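PDB 4GL8: oligopeptide ABC transporter OppAIV, which probably binds oligopeptides outside the cytoplasmic membrane as the solute-binding component of an ABC transporter, and holds an unidentified peptide in this crystal. Local coordinates for residues N286-F290 against F437-F441; D339-K343 against L478-E482. One frame throughout, in Å; residues are numbered along the deposited sequence.

Contact 1: N286-F290 against F437-F441; sequences NSTSF and FLSIF
Thr288 and Phe437, whose CA atoms lie 8.8 Å apart, mark the nearest approach of strand 287-293 to the segment 437-441, which begins in the short helix 435-438, and side chains fill the space between the two backbones. Phe437 reaches the strand with the rim of its ring: CZ lies 3.4 Å from Asn286 O, which sits at the ring edge in its plane, where the weakly positive C-H groups suit a carbonyl oxygen. Thr288 meets the Phe437 ring with both branches, CG2 coming to 3.5 Å from Phe437 CE2 and OG1 lying near the same carbon. Further along, a chi1 of 61° tucks the Phe290 ring back over its own backbone, and from there its CZ packs at 3.7 Å on CD1 of Ile440. The Phe290 and Phe441 rings meet obliquely, centroids 5.8 Å apart and planes at 48°, and Phe494 touches both. Ser287 points the other way: its OG bonds to Trp427 O, and it packs against the bound peptide. Phenylalanine and isoleucine give this buried layer large apolar surfaces, and threonine a small branched one. No hydrogen bond crosses between the segments, so close packing joins the side of the strand turned away from the Ser287 side chain to residues 437-441.

Contact 2: D339-K343 against L478-E482; sequences DYSYK and LKKAE
Lys479 lays its aliphatic chain over one face of the Tyr342 ring, a CH-pi contact in which CD stands 4.2 Å from the ring centroid and 15° off the ring normal. The methylenes do the touching, and a bend at chi3 (-147°) leads the chain on until NZ is 3.9 Å from Tyr342 CB. Nearer the helix backbone, CG of the same lysine lies 3.7 Å from CE1 of Tyr340, so a long flexible residue serves both rings. Leu478 CB touches Tyr340 CE1 at 3.6 Å. Both phenols converge on one carboxylate oxygen, and tyrosine suits both positions because each ring packs against carbon while its hydroxyl reaches the acid. In this member of the solute-binding protein 5 family, probably of the periplasmic binding-protein fold, residues 339-343 form an irregular loop and 478-482 belong to the long helix 471-489, whose one-turn spacing, marked by the bond from Glu482 N to Leu478 O, puts Leu478 and Glu482 on the side facing the tyrosines. Glu482 stretches out from the helix, bringing OE2 between the two hydroxyls. Glu482 OE2 accepts from Tyr340 OH at 2.7 Å on its anti side, the ring only modestly tilted from the carboxylate plane; Tyr342 OH also donates at 2.7 Å, but from the opposite face, 68° out of that plane, its ring nearly perpendicular. OE1 forms a salt bridge with Arg332 NE and accepts a hydrogen bond from Ala333 N. With donors on both oxygens, the buried carboxylate is probably held as the anion.

Following the chain from the N terminus, the first segment met is on strand 287-293, more than halfway along the protein; then come the loop holding 339-343, the segment 437-441, beginning in helix 435-438, and finally helix 471-489. Contact 1 closes a loop of 146 residues between 286-290 and 437-441; contact 2 closes one of 134 between 339-343 and 478-482. Each begins before the other is complete, so the two cross rather than nest. Their centres lie about 13 Å apart, and they touch through Leu438, whose CD1 is 3.9 Å from CD2 of Leu478. Helix 435-438 thus lies between strand 287-293 and helix 471-489, while contact 2 fastens the loop 339-343 to that same long helix, farther from the chain's centre.

Contact 1: N286-F290 against F437-F441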
# COMPACT_ATOMS: atom_id res chain seq x y z
N ASN A 286 3.94 -6.63 -6.26
CA ASN A 286 3.85 -5.31 -6.86
C ASN A 286 4.12 -4.23 -5.83
O ASN A 286 3.26 -3.40 -5.50
CB ASN A 286 2.48 -5.10 -7.48
CG ASN A 286 2.35 -5.79 -8.83
OD1 ASN A 286 3.34 -6.12 -9.48
ND2 ASN A 286 1.11 -6.01 -9.25
N SER A 287 5.34 -4.20 -5.37
CA SER A 287 5.69 -3.35 -4.26
C SER A 287 7.15 -2.95 -4.42
O SER A 287 7.93 -3.74 -4.94
CB SER A 287 5.43 -4.13 -2.98
OG SER A 287 5.27 -3.26 -1.91
N THR A 288 7.50 -1.72 -4.06
CA THR A 288 8.83 -1.20 -4.25
C THR A 288 9.45 -0.75 -2.93
O THR A 288 8.76 -0.39 -1.98
CB THR A 288 8.88 0.03 -5.21
OG1 THR A 288 8.12 1.13 -4.70
CG2 THR A 288 8.36 -0.35 -6.63
N SER A 289 10.78 -0.74 -2.93
CA SER A 289 11.57 -0.12 -1.86
C SER A 289 12.32 1.09 -2.44
O SER A 289 12.99 0.99 -3.48
CB SER A 289 12.54 -1.13 -1.25
OG SER A 289 13.58 -0.49 -0.50
N PHE A 290 12.14 2.25 -1.82
CA PHE A 290 12.91 3.44 -2.15
C PHE A 290 13.11 4.29 -0.89
O PHE A 290 12.41 4.11 0.07
CB PHE A 290 12.28 4.24 -3.30
CG PHE A 290 10.88 4.78 -3.04
CD1 PHE A 290 10.70 5.98 -2.38
CD2 PHE A 290 9.77 4.10 -3.51
CE1 PHE A 290 9.42 6.49 -2.17
CE2 PHE A 290 8.48 4.60 -3.32
CZ PHE A 290 8.30 5.80 -2.63
N PHE A 437 1.90 3.69 -8.74
CA PHE A 437 3.23 4.20 -8.38
C PHE A 437 3.57 5.60 -8.87
O PHE A 437 4.16 6.40 -8.15
CB PHE A 437 4.26 3.22 -8.91
CG PHE A 437 4.25 1.94 -8.18
CD1 PHE A 437 3.45 0.88 -8.61
CD2 PHE A 437 5.00 1.79 -7.02
CE1 PHE A 437 3.41 -0.28 -7.89
CE2 PHE A 437 4.99 0.60 -6.32
CZ PHE A 437 4.19 -0.43 -6.74
N LEU A 438 3.26 5.90 -10.12
CA LEU A 438 3.67 7.19 -10.68
C LEU A 438 2.87 8.33 -10.06
O LEU A 438 3.35 9.46 -9.92
CB LEU A 438 3.52 7.16 -12.19
CG LEU A 438 4.42 6.12 -12.83
CD1 LEU A 438 4.11 6.09 -14.32
CD2 LEU A 438 5.89 6.45 -12.57
N SER A 439 1.67 8.02 -9.60
CA SER A 439 0.82 8.98 -8.95
C SER A 439 1.38 9.62 -7.66
O SER A 439 1.03 10.76 -7.35
CB SER A 439 -0.49 8.29 -8.58
OG SER A 439 -1.43 9.29 -8.35
N ILE A 440 2.19 8.88 -6.89
CA ILE A 440 2.70 9.40 -5.62
C ILE A 440 3.74 10.49 -5.77
O ILE A 440 4.01 11.24 -4.85
CB ILE A 440 3.19 8.29 -4.67
CG1 ILE A 440 4.41 7.57 -5.26
CG2 ILE A 440 2.03 7.34 -4.43
CD1 ILE A 440 5.09 6.60 -4.32
N PHE A 441 4.29 10.59 -6.97
CA PHE A 441 5.19 11.70 -7.31
C PHE A 441 4.50 12.90 -7.99
O PHE A 441 5.18 13.89 -8.29
CB PHE A 441 6.36 11.14 -8.15
CG PHE A 441 7.28 10.23 -7.36
CD1 PHE A 441 8.32 10.74 -6.62
CD2 PHE A 441 7.08 8.88 -7.35
CE1 PHE A 441 9.15 9.92 -5.90
CE2 PHE A 441 7.90 8.05 -6.62
CZ PHE A 441 8.92 8.58 -5.88

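Contact 2: D339-K343 against L478-E482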
# COMPACT_ATOMS: atom_id res chain seq x y z
N ASP A 339 0.93 -4.46 -19.73
CA ASP A 339 0.95 -3.35 -20.66
C ASP A 339 2.02 -2.29 -20.35
O ASP A 339 2.05 -1.27 -21.00
CB ASP A 339 -0.43 -2.68 -20.68
CG ASP A 339 -1.48 -3.50 -21.48
OD1 ASP A 339 -1.11 -4.27 -22.42
OD2 ASP A 339 -2.69 -3.33 -21.15
N TYR A 340 2.90 -2.53 -19.40
CA TYR A 340 3.93 -1.57 -19.03
C TYR A 340 5.20 -2.28 -18.57
O TYR A 340 5.43 -2.51 -17.40
CB TYR A 340 3.42 -0.62 -17.93
CG TYR A 340 4.32 0.56 -17.69
CD1 TYR A 340 4.34 1.62 -18.58
CD2 TYR A 340 5.19 0.60 -16.59
CE1 TYR A 340 5.18 2.70 -18.40
CE2 TYR A 340 6.04 1.68 -16.40
CZ TYR A 340 6.02 2.73 -17.31
OH TYR A 340 6.83 3.81 -17.17
N SER A 341 6.03 -2.65 -19.53
CA SER A 341 7.23 -3.40 -19.23
C SER A 341 8.29 -3.10 -20.26
O SER A 341 8.00 -2.91 -21.42
CB SER A 341 6.94 -4.89 -19.23
OG SER A 341 6.11 -5.21 -20.32
N TYR A 342 9.52 -3.07 -19.79
CA TYR A 342 10.66 -2.66 -20.59
C TYR A 342 11.92 -2.78 -19.73
O TYR A 342 11.85 -2.90 -18.50
CB TYR A 342 10.48 -1.22 -21.13
CG TYR A 342 10.52 -0.11 -20.08
CD1 TYR A 342 9.42 0.19 -19.30
CD2 TYR A 342 11.67 0.64 -19.89
CE1 TYR A 342 9.47 1.23 -18.36
CE2 TYR A 342 11.73 1.67 -18.98
CZ TYR A 342 10.64 1.97 -18.20
OH TYR A 342 10.76 3.00 -17.29
N LYS A 343 13.06 -2.79 -20.39
CA LYS A 343 14.32 -2.98 -19.74
C LYS A 343 15.01 -1.63 -19.79
O LYS A 343 15.31 -1.13 -20.87
CB LYS A 343 15.12 -4.05 -20.50
N LEU A 478 3.63 7.38 -20.18
CA LEU A 478 4.04 6.95 -18.83
C LEU A 478 5.53 6.75 -18.73
O LEU A 478 6.13 7.16 -17.75
CB LEU A 478 3.28 5.72 -18.32
CG LEU A 478 1.76 5.98 -18.15
CD1 LEU A 478 1.01 4.72 -17.82
CD2 LEU A 478 1.48 7.02 -17.09
N LYS A 479 6.12 6.15 -19.76
CA LYS A 479 7.57 5.94 -19.78
C LYS A 479 8.34 7.27 -19.75
O LYS A 479 9.34 7.35 -19.07
CB LYS A 479 8.02 5.13 -21.00
CG LYS A 479 7.76 3.62 -20.96
CD LYS A 479 8.41 2.93 -22.17
CE LYS A 479 7.58 1.74 -22.63
NZ LYS A 479 8.22 0.81 -23.63
N LYS A 480 7.90 8.29 -20.48
CA LYS A 480 8.54 9.63 -20.41
C LYS A 480 8.38 10.28 -19.01
O LYS A 480 9.28 10.92 -18.53
CB LYS A 480 8.02 10.59 -21.51
N ALA A 481 7.26 10.09 -18.35
CA ALA A 481 7.10 10.61 -16.97
C ALA A 481 8.06 9.90 -15.98
O ALA A 481 8.79 10.53 -15.21
CB ALA A 481 5.66 10.49 -16.51
N GLU A 482 8.08 8.59 -16.04
CA GLU A 482 8.96 7.82 -15.18
C GLU A 482 10.43 8.18 -15.41
O GLU A 482 11.20 8.22 -14.45
CB GLU A 482 8.78 6.31 -15.40
CG GLU A 482 9.50 5.51 -14.32
CD GLU A 482 9.32 4.01 -14.40
OE1 GLU A 482 9.73 3.36 -13.42
OE2 GLU A 482 8.84 3.49 -15.45